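Putative Lipoprotein (Shewanella oneidensis, PDB 3U24) is of unknown function but binds zinc, and is probably related to the metallopeptidases in its fold and metal site. Local coordinates at residues A[69-74]-A[99-104]; A[91-96]-A[426-431]; A[253-258]-A[432-437]; A[436-441]-A[558-563]. All blocks are in the same frame, centred on the assembly; numbering follows the deposited sequence.

Contact 1. Residues A[69-74]-A[99-104]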
loop_
_atom_site.group_PDB
_atom_site.type_symbol
_atom_site.label_atom_id
_atom_site.label_comp_id
_atom_site.label_asym_id
_atom_site.label_seq_id
_atom_site.Cartn_x
_atom_site.Cartn_y
_atom_site.Cartn_z
ATOM N N ALA A 69 25.822 -1.286 11.073
ATOM C CA ALA A 69 26.258 -1.736 12.408
ATOM C C ALA A 69 25.020 -2.130 13.259
ATOM O O ALA A 69 25.088 -3.035 14.080
ATOM C CB ALA A 69 27.070 -0.636 13.128
ATOM N N PHE A 70 23.900 -1.447 13.065
ATOM C CA PHE A 70 22.684 -1.803 13.779
ATOM C C PHE A 70 22.151 -3.148 13.289
ATOM O O PHE A 70 21.769 -3.958 14.105
ATOM C CB PHE A 70 21.656 -0.690 13.648
ATOM C CG PHE A 70 20.271 -1.038 14.094
ATOM C CD1 PHE A 70 19.361 -1.584 13.199
ATOM C CD2 PHE A 70 19.855 -0.755 15.381
ATOM C CE1 PHE A 70 18.080 -1.881 13.580
ATOM C CE2 PHE A 70 18.546 -1.010 15.748
ATOM C CZ PHE A 70 17.669 -1.591 14.854
ATOM N N VAL A 71 22.127 -3.367 11.969
ATOM C CA VAL A 71 21.690 -4.635 11.412
ATOM C C VAL A 71 22.533 -5.771 12.015
ATOM O O VAL A 71 22.003 -6.740 12.549
ATOM C CB VAL A 71 21.769 -4.639 9.859
ATOM C CG1 VAL A 71 21.629 -6.043 9.318
ATOM C CG2 VAL A 71 20.702 -3.706 9.268
ATOM N N LYS A 72 23.848 -5.639 11.935
ATOM C CA LYS A 72 24.755 -6.649 12.489
ATOM C C LYS A 72 24.522 -6.932 13.971
ATOM O O LYS A 72 24.474 -8.092 14.349
ATOM C CB LYS A 72 26.227 -6.286 12.235
ATOM N N ALA A 73 24.373 -5.908 14.810
ATOM C CA ALA A 73 24.207 -6.141 16.245
ATOM C C ALA A 73 22.829 -6.748 16.558
ATOM O O ALA A 73 22.715 -7.584 17.473
ATOM C CB ALA A 73 24.404 -4.850 17.065
ATOM N N GLN A 74 21.782 -6.329 15.847
ATOM C CA GLN A 74 20.443 -6.838 16.173
ATOM C C GLN A 74 20.299 -8.241 15.644
ATOM O O GLN A 74 19.728 -9.118 16.318
ATOM C CB GLN A 74 19.339 -5.969 15.655
ATOM C CG GLN A 74 19.370 -4.555 16.197
ATOM C CD GLN A 74 19.167 -4.474 17.698
ATOM O OE1 GLN A 74 18.461 -5.300 18.288
ATOM N NE2 GLN A 74 19.796 -3.489 18.314
ATOM N N ASN A 99 13.670 -10.576 8.541
ATOM C CA ASN A 99 13.449 -10.104 7.209
ATOM C C ASN A 99 13.628 -8.574 7.062
ATOM O O ASN A 99 14.227 -8.120 6.105
ATOM C CB ASN A 99 12.030 -10.481 6.731
ATOM C CG ASN A 99 11.829 -10.160 5.263
ATOM O OD1 ASN A 99 12.472 -10.755 4.416
ATOM N ND2 ASN A 99 10.989 -9.189 4.967
ATOM N N LEU A 100 13.081 -7.789 7.987
ATOM C CA LEU A 100 13.293 -6.355 7.950
ATOM C C LEU A 100 14.802 -6.039 8.001
ATOM O O LEU A 100 15.312 -5.223 7.211
ATOM C CB LEU A 100 12.581 -5.674 9.117
ATOM C CG LEU A 100 12.810 -4.172 9.280
ATOM C CD1 LEU A 100 12.078 -3.448 8.158
ATOM C CD2 LEU A 100 12.345 -3.761 10.672
ATOM N N LEU A 101 15.515 -6.692 8.914
ATOM C CA LEU A 101 16.951 -6.487 9.018
ATOM C C LEU A 101 17.678 -6.851 7.702
ATOM O O LEU A 101 18.497 -6.069 7.193
ATOM C CB LEU A 101 17.552 -7.212 10.254
ATOM C CG LEU A 101 17.150 -6.675 11.654
ATOM C CD1 LEU A 101 17.664 -7.567 12.799
ATOM C CD2 LEU A 101 17.583 -5.225 11.860
ATOM N N SER A 102 17.397 -8.011 7.137
ATOM C CA SER A 102 18.074 -8.405 5.913
ATOM C C SER A 102 17.764 -7.428 4.802
ATOM O O SER A 102 18.609 -7.102 3.996
ATOM C CB SER A 102 17.689 -9.834 5.482
ATOM O OG SER A 102 18.199 -10.758 6.418
ATOM N N SER A 103 16.551 -6.947 4.748
ATOM C CA SER A 103 16.207 -6.057 3.664
ATOM C C SER A 103 16.817 -4.666 3.828
ATOM O O SER A 103 17.139 -4.044 2.849
ATOM C CB SER A 103 14.708 -5.985 3.480
ATOM O OG SER A 103 14.161 -5.225 4.513
HETATM N N MSE A 104 16.984 -4.193 5.044
HETATM C CA MSE A 104 17.750 -2.946 5.290
HETATM C C MSE A 104 19.179 -3.032 4.769
HETATM O O MSE A 104 19.643 -2.122 4.058
HETATM C CB MSE A 104 17.750 -2.522 6.763
HETATM C CG MSE A 104 16.358 -2.095 7.289
HETATM SE SE MSE A 104 16.220 -2.007 9.260
HETATM C CE MSE A 104 17.591 -0.638 9.514
#
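Val71 of helix 61-79 faces Leu101 of helix 88-111 where the two helices pass almost antiparallel, their local axes 9.6 Å apart at closest and inclined at 148°. Leu101 points toward the other helix and uses both methyls. CD2 comes obliquely to the Phe70 ring, 3.8 Å from CE1, the leucine branch lying at roughly a right angle to the phenylalanine side chain. CD1 goes the other way, onto Gln74 CB at 3.7 Å. Val71 sits across the backbone of the same leucine, its CG1 3.8 Å from the carbonyl oxygen Leu101 O, while its CG2 packs on Met104 CB at 4.0 Å. The selenomethionine Met104 bends at its last torsion (chi3 61°), which swings CE back toward the Phe70 ring, 4.2 Å from CD1.

One turn on, Gln74 folds back over the Phe70 ring, its CG 3.6 Å above the ring centre. The aromatic is thus covered on that face by its own helix and touched obliquely by Leu101 and Met104. The glutamine amide leads out of the interface: NE2 donates to Asp35 OD2 on helix 25-39, and Asp35 has been seen to bind zinc. Phe70 touches Asp35 and Leu36 of that helix, and Phe28 and Phe32 lie against Gln74.

No hydrogen bond joins the two segments. The contact is largely apolar and rests on van der Waals packing within a helical bundle, and the Gln74 amide is used on a third helix.

Contact 2. Residues A[91-96]-A[426-431]. With ZN (zinc ion), chain C.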
loop_
_atom_site.group_PDB
_atom_site.type_symbol
_atom_site.label_atom_id
_atom_site.label_comp_id
_atom_site.label_asym_id
_atom_site.label_seq_id
_atom_site.Cartn_x
_atom_site.Cartn_y
_atom_site.Cartn_z
ATOM N N THR A 91 7.155 -16.079 17.095
ATOM C CA THR A 91 7.866 -16.578 15.924
ATOM C C THR A 91 7.549 -15.700 14.711
ATOM O O THR A 91 8.408 -15.412 13.893
ATOM C CB THR A 91 7.646 -18.100 15.677
ATOM O OG1 THR A 91 8.602 -18.535 14.697
ATOM C CG2 THR A 91 6.287 -18.410 15.162
ATOM N N ILE A 92 6.329 -15.210 14.640
ATOM C CA ILE A 92 5.973 -14.199 13.609
ATOM C C ILE A 92 6.819 -12.935 13.758
ATOM O O ILE A 92 7.466 -12.508 12.796
ATOM C CB ILE A 92 4.474 -13.886 13.598
ATOM C CG1 ILE A 92 3.711 -15.139 13.100
ATOM C CG2 ILE A 92 4.199 -12.665 12.711
ATOM C CD1 ILE A 92 2.246 -15.162 13.495
ATOM N N ASP A 93 6.883 -12.391 14.969
ATOM C CA ASP A 93 7.748 -11.243 15.226
ATOM C C ASP A 93 9.229 -11.519 14.892
ATOM O O ASP A 93 9.914 -10.656 14.311
ATOM C CB ASP A 93 7.597 -10.747 16.667
ATOM C CG ASP A 93 6.190 -10.176 16.950
ATOM O OD1 ASP A 93 5.397 -10.074 15.992
ATOM O OD2 ASP A 93 5.878 -9.848 18.113
ATOM N N TYR A 94 9.708 -12.711 15.246
ATOM C CA TYR A 94 11.081 -13.086 14.984
ATOM C C TYR A 94 11.336 -12.957 13.480
ATOM O O TYR A 94 12.287 -12.299 13.069
ATOM C CB TYR A 94 11.368 -14.531 15.455
ATOM C CG TYR A 94 12.779 -15.008 15.219
ATOM C CD1 TYR A 94 13.229 -15.313 13.953
ATOM C CD2 TYR A 94 13.665 -15.174 16.279
ATOM C CE1 TYR A 94 14.527 -15.743 13.741
ATOM C CE2 TYR A 94 14.948 -15.636 16.070
ATOM C CZ TYR A 94 15.373 -15.901 14.790
ATOM O OH TYR A 94 16.658 -16.348 14.564
ATOM N N HIS A 95 10.469 -13.574 12.675
ATOM C CA HIS A 95 10.666 -13.577 11.246
ATOM C C HIS A 95 10.503 -12.211 10.589
ATOM O O HIS A 95 11.267 -11.847 9.679
ATOM C CB HIS A 95 9.801 -14.651 10.593
ATOM C CG HIS A 95 10.299 -16.019 10.853
ATOM N ND1 HIS A 95 10.019 -16.702 12.016
ATOM C CD2 HIS A 95 11.146 -16.822 10.121
ATOM C CE1 HIS A 95 10.625 -17.897 11.977
ATOM N NE2 HIS A 95 11.296 -17.982 10.808
ATOM N N LEU A 96 9.529 -11.440 11.037
ATOM C CA LEU A 96 9.356 -10.100 10.547
ATOM C C LEU A 96 10.591 -9.252 10.861
ATOM O O LEU A 96 11.053 -8.530 9.995
ATOM C CB LEU A 96 8.113 -9.480 11.148
ATOM C CG LEU A 96 6.758 -10.024 10.678
ATOM C CD1 LEU A 96 5.671 -9.251 11.469
ATOM C CD2 LEU A 96 6.547 -9.940 9.150
ATOM N N SER A 426 0.645 -7.319 18.189
ATOM C CA SER A 426 1.980 -7.038 18.664
ATOM C C SER A 426 2.475 -5.780 18.002
ATOM O O SER A 426 2.083 -5.464 16.870
ATOM C CB SER A 426 2.937 -8.191 18.370
ATOM O OG SER A 426 3.410 -8.114 17.052
ATOM N N LEU A 427 3.342 -5.066 18.706
ATOM C CA LEU A 427 3.931 -3.851 18.167
ATOM C C LEU A 427 4.647 -4.141 16.851
ATOM O O LEU A 427 4.420 -3.470 15.879
ATOM C CB LEU A 427 4.865 -3.207 19.206
ATOM C CG LEU A 427 5.258 -1.722 19.016
ATOM C CD1 LEU A 427 4.074 -0.815 18.670
ATOM C CD2 LEU A 427 5.961 -1.198 20.275
ATOM N N VAL A 428 5.460 -5.195 16.797
ATOM C CA VAL A 428 6.146 -5.578 15.564
ATOM C C VAL A 428 5.220 -5.819 14.357
ATOM O O VAL A 428 5.498 -5.331 13.277
ATOM C CB VAL A 428 7.085 -6.774 15.807
ATOM C CG1 VAL A 428 7.675 -7.294 14.499
ATOM C CG2 VAL A 428 8.192 -6.341 16.768
ATOM N N LYS A 429 4.129 -6.554 14.542
ATOM C CA LYS A 429 3.178 -6.775 13.458
ATOM C C LYS A 429 2.485 -5.503 13.064
ATOM O O LYS A 429 2.203 -5.312 11.890
ATOM C CB LYS A 429 2.101 -7.799 13.816
ATOM C CG LYS A 429 2.617 -9.196 14.072
ATOM C CD LYS A 429 1.481 -10.220 14.035
ATOM C CE LYS A 429 0.489 -10.029 15.166
ATOM N NZ LYS A 429 -0.043 -11.352 15.562
ATOM N N SER A 430 2.180 -4.641 14.027
ATOM C CA SER A 430 1.512 -3.387 13.710
ATOM C C SER A 430 2.428 -2.501 12.867
ATOM O O SER A 430 1.988 -1.942 11.911
ATOM C CB SER A 430 1.058 -2.659 14.977
ATOM O OG SER A 430 0.046 -3.406 15.622
ATOM N N LEU A 431 3.721 -2.459 13.181
ATOM C CA LEU A 431 4.670 -1.648 12.429
ATOM C C LEU A 431 5.127 -2.273 11.125
ATOM O O LEU A 431 5.329 -1.570 10.142
ATOM C CB LEU A 431 5.894 -1.361 13.292
ATOM C CG LEU A 431 5.667 -0.589 14.592
ATOM C CD1 LEU A 431 6.935 -0.572 15.466
ATOM C CD2 LEU A 431 5.196 0.823 14.302
HETATM ZN ZN ZN C . 12.474 -19.501 10.313
HETATM O O HOH W 1 6.179 -6.760 19.278
HETATM O O HOH W 2 11.917 -21.587 11.642
#
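This contact belongs to the N-terminal end of helix 427-432, where the capping residue Ser426 is itself held by Asp93 of helix 88-111. Ser426 OG donates to Asp93 OD1 at 3.0 Å, meeting the carboxylate on its syn side and 19° out of its plane. The same hydroxyl accepts from Lys429 N in a nearly straight N-cap bond of 3.0 Å. A chi1 of 82° places OG between the serine's own N and C, from where it can serve both partners. Water 1 links the other carboxylate oxygen, OD2, to Val428 N, accepting from the nitrogen and donating weakly to the aspartate. Asp93 thus backs the opening turn indirectly, through the serine and, weakly, through a water, and its negative charge probably suits the positive end of the helix dipole.

Val428 packs against the carboxylate, CB 3.7 Å from Asp93 CG, and its CG1 lies 4.0 Å from Leu96 CB. The stem of Lys429 lies across Ile92 and Leu96, with CD 3.9 Å from Ile92 CG2. In the modelled conformer its ammonium reaches the carbonyls of Tyr558 and Ser424.

His95 points out of the contact and binds a zinc ion through NE2 at 2.0 Å, while its ND1 donates to Thr91 O one turn back.

The local axes cross at 48°, 9.4 Å apart at closest. Phe25 of helix 25-39 packs on Asp93, Leu569 of helix 563-571 on Ile92, and the ring of Tyr565 from that same helix meets His95.

Contact 3. Residues A[253-258]-A[432-437]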
loop_
_atom_site.group_PDB
_atom_site.type_symbol
_atom_site.label_atom_id
_atom_site.label_comp_id
_atom_site.label_asym_id
_atom_site.label_seq_id
_atom_site.Cartn_x
_atom_site.Cartn_y
_atom_site.Cartn_z
ATOM N N ASP A 253 9.846 -7.836 0.243
ATOM C CA ASP A 253 8.623 -7.058 0.409
ATOM C C ASP A 253 7.396 -7.953 0.580
ATOM O O ASP A 253 6.554 -7.684 1.435
ATOM C CB ASP A 253 8.374 -6.156 -0.820
ATOM C CG ASP A 253 9.367 -5.003 -0.945
ATOM O OD1 ASP A 253 10.206 -4.822 -0.029
ATOM O OD2 ASP A 253 9.280 -4.241 -1.961
ATOM N N ILE A 254 7.256 -8.989 -0.262
ATOM C CA ILE A 254 6.024 -9.794 -0.308
ATOM C C ILE A 254 6.123 -11.028 0.596
ATOM O O ILE A 254 5.179 -11.411 1.255
ATOM C CB ILE A 254 5.782 -10.238 -1.745
ATOM C CG1 ILE A 254 5.690 -9.015 -2.682
ATOM C CG2 ILE A 254 4.528 -11.086 -1.885
ATOM C CD1 ILE A 254 4.567 -8.019 -2.398
ATOM N N GLN A 255 7.304 -11.622 0.646
ATOM C CA GLN A 255 7.557 -12.805 1.428
ATOM C C GLN A 255 6.628 -13.921 1.031
ATOM O O GLN A 255 6.136 -14.669 1.861
ATOM C CB GLN A 255 7.498 -12.514 2.939
ATOM C CG GLN A 255 8.540 -11.544 3.439
ATOM C CD GLN A 255 8.546 -11.419 4.952
ATOM O OE1 GLN A 255 8.013 -10.435 5.510
ATOM N NE2 GLN A 255 9.153 -12.369 5.615
ATOM N N ALA A 256 6.416 -14.037 -0.258
ATOM C CA ALA A 256 5.613 -15.103 -0.840
ATOM C C ALA A 256 6.376 -16.414 -0.747
ATOM O O ALA A 256 7.627 -16.462 -0.615
ATOM C CB ALA A 256 5.335 -14.813 -2.311
ATOM N N GLY A 257 5.589 -17.466 -0.870
ATOM C CA GLY A 257 6.059 -18.821 -0.943
ATOM C C GLY A 257 6.325 -19.261 -2.363
ATOM O O GLY A 257 6.269 -20.441 -2.644
HETATM N N MSE A 258 6.598 -18.321 -3.254
HETATM C CA MSE A 258 7.022 -18.635 -4.629
HETATM C C MSE A 258 7.883 -17.471 -5.152
HETATM O O MSE A 258 7.974 -16.411 -4.487
HETATM C CB MSE A 258 5.798 -18.858 -5.506
HETATM C CG MSE A 258 4.982 -17.605 -5.746
HETATM SE SE MSE A 258 3.272 -17.879 -6.727
HETATM C CE MSE A 258 1.937 -17.970 -5.276
ATOM N N PHE A 432 5.331 -3.583 11.092
ATOM C CA PHE A 432 6.029 -4.187 9.959
ATOM C C PHE A 432 5.307 -5.340 9.366
ATOM O O PHE A 432 5.938 -6.232 8.824
ATOM C CB PHE A 432 7.410 -4.678 10.362
ATOM C CG PHE A 432 8.207 -3.654 11.051
ATOM C CD1 PHE A 432 8.529 -2.492 10.407
ATOM C CD2 PHE A 432 8.613 -3.834 12.330
ATOM C CE1 PHE A 432 9.247 -1.512 11.048
ATOM C CE2 PHE A 432 9.343 -2.869 12.988
ATOM C CZ PHE A 432 9.633 -1.689 12.358
ATOM N N GLY A 433 3.986 -5.283 9.398
ATOM C CA GLY A 433 3.151 -6.377 8.912
ATOM C C GLY A 433 3.128 -6.470 7.405
ATOM O O GLY A 433 3.581 -5.584 6.734
ATOM N N ASN A 434 2.567 -7.549 6.886
ATOM C CA ASN A 434 2.704 -7.885 5.464
ATOM C C ASN A 434 1.540 -7.378 4.672
ATOM O O ASN A 434 0.433 -7.808 4.871
ATOM C CB ASN A 434 2.835 -9.413 5.350
ATOM C CG ASN A 434 3.092 -9.888 3.962
ATOM O OD1 ASN A 434 2.177 -10.352 3.284
ATOM N ND2 ASN A 434 4.333 -9.806 3.528
ATOM N N GLY A 435 1.803 -6.450 3.765
ATOM C CA GLY A 435 0.791 -5.861 2.907
ATOM C C GLY A 435 0.151 -6.876 1.970
ATOM O O GLY A 435 -1.051 -6.806 1.690
ATOM N N ALA A 436 0.932 -7.823 1.480
ATOM C CA ALA A 436 0.385 -8.847 0.596
ATOM C C ALA A 436 -0.721 -9.646 1.274
ATOM O O ALA A 436 -1.669 -10.014 0.629
ATOM C CB ALA A 436 1.481 -9.798 0.138
HETATM N N MSE A 437 -0.557 -9.990 2.559
HETATM C CA MSE A 437 -1.577 -10.771 3.285
HETATM C C MSE A 437 -2.832 -9.936 3.442
HETATM O O MSE A 437 -3.901 -10.415 3.171
HETATM C CB MSE A 437 -1.053 -11.249 4.655
HETATM C CG MSE A 437 -2.069 -12.018 5.523
HETATM SE SE MSE A 437 -3.230 -10.778 6.527
HETATM C CE MSE A 437 -4.459 -12.131 7.307
HETATM O O HOH W 3 3.593 -7.117 1.298
HETATM O O HOH W 4 6.647 -8.112 4.716
#
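Asn434 makes the one direct hydrogen bond: ND2 donates to Ile254 O at 2.9 Å, reaching the oxygen from well above the carbonyl plane. The other end of the same amide caps a helix, since OD1 accepts from Met437 N in an N-cap bond of 2.9 Å. With CG anti to the backbone N (chi1 -175°), the amide stands between two helix ends, turning its donor toward helix 243-254 and its acceptor to the first turn of helix 435-451.

Two waters repeat the theme. Water 3 accepts from Ala436 N at 2.8 Å and donates to Asp253 O, linking a helix N-terminus to a helix C-terminus. Water 4 accepts from Asn434 ND2 and donates to Gln255 OE1 at 2.8 Å, with a weak bond to Asp253 O.

The apolar share is small: Ile254 CG2 rests on Ala436 CB at 3.9 Å.

Gln255 leaves helical geometry with positive phi. Beyond the pair, Ile254 packs on Ser523 and Ser526 of helix 523-542, Gln255 lies against Leu96 and Asn99 of helix 88-111, and Asn434 shares backbone hydrogen bonding with Ser560.

Contact 4. Residues A[436-441]-A[558-563]. With ZN (zinc ion), chain F.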
loop_
_atom_site.group_PDB
_atom_site.type_symbol
_atom_site.label_atom_id
_atom_site.label_comp_id
_atom_site.label_asym_id
_atom_site.label_seq_id
_atom_site.Cartn_x
_atom_site.Cartn_y
_atom_site.Cartn_z
ATOM N N ALA A 436 0.932 -7.823 1.480
ATOM C CA ALA A 436 0.385 -8.847 0.596
ATOM C C ALA A 436 -0.721 -9.646 1.274
ATOM O O ALA A 436 -1.669 -10.014 0.629
ATOM C CB ALA A 436 1.481 -9.798 0.138
HETATM N N MSE A 437 -0.557 -9.990 2.559
HETATM C CA MSE A 437 -1.577 -10.771 3.285
HETATM C C MSE A 437 -2.832 -9.936 3.442
HETATM O O MSE A 437 -3.901 -10.415 3.171
HETATM C CB MSE A 437 -1.053 -11.249 4.655
HETATM C CG MSE A 437 -2.069 -12.018 5.523
HETATM SE SE MSE A 437 -3.230 -10.778 6.527
HETATM C CE MSE A 437 -4.459 -12.131 7.307
ATOM N N VAL A 438 -2.677 -8.661 3.811
ATOM C CA VAL A 438 -3.793 -7.767 4.115
ATOM C C VAL A 438 -4.615 -7.534 2.859
ATOM O O VAL A 438 -5.850 -7.726 2.828
ATOM C CB VAL A 438 -3.270 -6.436 4.734
ATOM C CG1 VAL A 438 -4.337 -5.316 4.716
ATOM C CG2 VAL A 438 -2.670 -6.702 6.133
ATOM N N GLU A 439 -3.934 -7.226 1.779
ATOM C CA GLU A 439 -4.629 -7.053 0.508
ATOM C C GLU A 439 -5.130 -8.375 -0.075
ATOM O O GLU A 439 -6.258 -8.424 -0.584
ATOM C CB GLU A 439 -3.751 -6.330 -0.515
ATOM C CG GLU A 439 -3.683 -4.853 -0.249
ATOM C CD GLU A 439 -5.061 -4.175 -0.290
ATOM O OE1 GLU A 439 -6.000 -4.674 -0.988
ATOM O OE2 GLU A 439 -5.187 -3.114 0.366
ATOM N N GLY A 440 -4.293 -9.419 -0.041
ATOM C CA GLY A 440 -4.700 -10.735 -0.542
ATOM C C GLY A 440 -5.980 -11.242 0.110
ATOM O O GLY A 440 -6.847 -11.777 -0.565
ATOM N N TRP A 441 -6.096 -11.047 1.424
ATOM C CA TRP A 441 -7.311 -11.385 2.128
ATOM C C TRP A 441 -8.508 -10.647 1.539
ATOM O O TRP A 441 -9.562 -11.257 1.284
ATOM C CB TRP A 441 -7.192 -11.106 3.631
ATOM C CG TRP A 441 -8.502 -11.237 4.303
ATOM C CD1 TRP A 441 -9.393 -10.225 4.630
ATOM C CD2 TRP A 441 -9.209 -12.485 4.643
ATOM N NE1 TRP A 441 -10.540 -10.742 5.173
ATOM C CE2 TRP A 441 -10.497 -12.088 5.198
ATOM C CE3 TRP A 441 -8.900 -13.832 4.565
ATOM C CZ2 TRP A 441 -11.415 -13.017 5.653
ATOM C CZ3 TRP A 441 -9.851 -14.756 4.979
ATOM C CH2 TRP A 441 -11.069 -14.357 5.525
ATOM N N TYR A 558 -3.779 -14.904 13.330
ATOM C CA TYR A 558 -2.362 -14.572 13.418
ATOM C C TYR A 558 -2.063 -13.095 13.125
ATOM O O TYR A 558 -0.931 -12.643 13.302
ATOM C CB TYR A 558 -1.588 -15.460 12.427
ATOM C CG TYR A 558 -1.716 -16.931 12.742
ATOM C CD1 TYR A 558 -0.849 -17.535 13.636
ATOM C CD2 TYR A 558 -2.717 -17.690 12.205
ATOM C CE1 TYR A 558 -0.956 -18.863 13.947
ATOM C CE2 TYR A 558 -2.838 -19.031 12.513
ATOM C CZ TYR A 558 -1.948 -19.607 13.370
ATOM O OH TYR A 558 -2.059 -20.938 13.704
ATOM N N GLY A 559 -3.063 -12.348 12.677
ATOM C CA GLY A 559 -2.835 -10.970 12.249
ATOM C C GLY A 559 -2.090 -10.907 10.920
ATOM O O GLY A 559 -2.023 -11.886 10.176
ATOM N N SER A 560 -1.464 -9.767 10.675
ATOM C CA SER A 560 -0.888 -9.425 9.381
ATOM C C SER A 560 0.502 -10.065 9.102
ATOM O O SER A 560 1.439 -9.402 8.693
ATOM C CB SER A 560 -0.842 -7.886 9.296
ATOM O OG SER A 560 -2.181 -7.353 9.547
ATOM N N ALA A 561 0.614 -11.361 9.333
ATOM C CA ALA A 561 1.820 -12.099 9.024
ATOM C C ALA A 561 1.726 -12.487 7.554
ATOM O O ALA A 561 0.641 -12.609 7.025
ATOM C CB ALA A 561 1.962 -13.371 9.871
ATOM N N PRO A 562 2.880 -12.706 6.911
ATOM C CA PRO A 562 2.899 -13.207 5.557
ATOM C C PRO A 562 2.121 -14.514 5.467
ATOM O O PRO A 562 2.226 -15.386 6.363
ATOM C CB PRO A 562 4.387 -13.490 5.299
ATOM C CG PRO A 562 5.135 -12.658 6.293
ATOM C CD PRO A 562 4.233 -12.618 7.499
ATOM N N VAL A 563 1.384 -14.667 4.378
ATOM C CA VAL A 563 0.586 -15.852 4.191
ATOM C C VAL A 563 1.378 -17.180 4.356
ATOM O O VAL A 563 0.867 -18.142 4.953
ATOM C CB VAL A 563 -0.111 -15.822 2.828
ATOM C CG1 VAL A 563 -0.939 -17.094 2.618
ATOM C CG2 VAL A 563 -0.956 -14.540 2.691
HETATM ZN ZN ZN F . -7.540 -3.368 -0.263
HETATM O O HOH W 5 -7.962 -1.288 -0.517
#
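Met437, a selenomethionine near the start of helix 435-451, reaches the loop 558-563 with the whole of its side chain. CG lies only 3.2 Å from the carbonyl oxygen Ala561 O, and CB packs 3.8 Å from Val563 CG2, the two side chains at about a right angle. A bend at chi2 (-83°) then carries the chain along the loop, bringing SE to 3.9 Å from Ser560 CA and CE beside Gly559 O. Ser560 there centres an inverse gamma turn.

Val438 comes next and sets CG2 3.5 Å from Ser560 OG. It also touches His414 and Gln417 of helix 414-423, and Gln417 OE1 has a weak hydrogen bond with that serine hydroxyl.

Glu439 turns from the loop to a zinc ion, which it grips with both oxygens, OE1 at 2.1 Å and OE2 at a longer 2.4 Å. His408, His414 and a water 2.1 Å from the metal complete the site.

Two residues on, Trp441 donates NE1 to Pro412 O, in the loop between helices 401-409 and 414-423, and its ring meets His552 edge-to-face.

With no hydrogen bond between the segments, the contact rests mainly on Met437, with Val438 beside it. The helix presents apolar atoms to the loop and a carboxylate to the metal; two histidines and a glutamate on zinc are consistent with the Peptidase_MA clan, though the activity is not established.

How the contacts relate
Contacts 3 and 4 are the pair with the closest centres, 7 Å apart; they share Ala436 and Met437, and Asn434 N probably hydrogen-bonds to Ser560 O at 2.8 Å. Contact 2 joins them from helix 88-111. In the modelled conformer Lys429 NZ lies 2.7 Å from Tyr558 O of contact 4, and Leu96 packs on Gln255 and Pro562. Contact 1 is farther along that helix, 15 Å from contact 2, and meets contact 3 through Leu100 and Phe432 but does not touch contact 4. The chain from 426 to 441 threads contacts 2, 3 and 4 before delivering Glu439 to the zinc held with His408 and His414; the zinc ion on His95 is a separate site, 27.8 Å from that zinc ion.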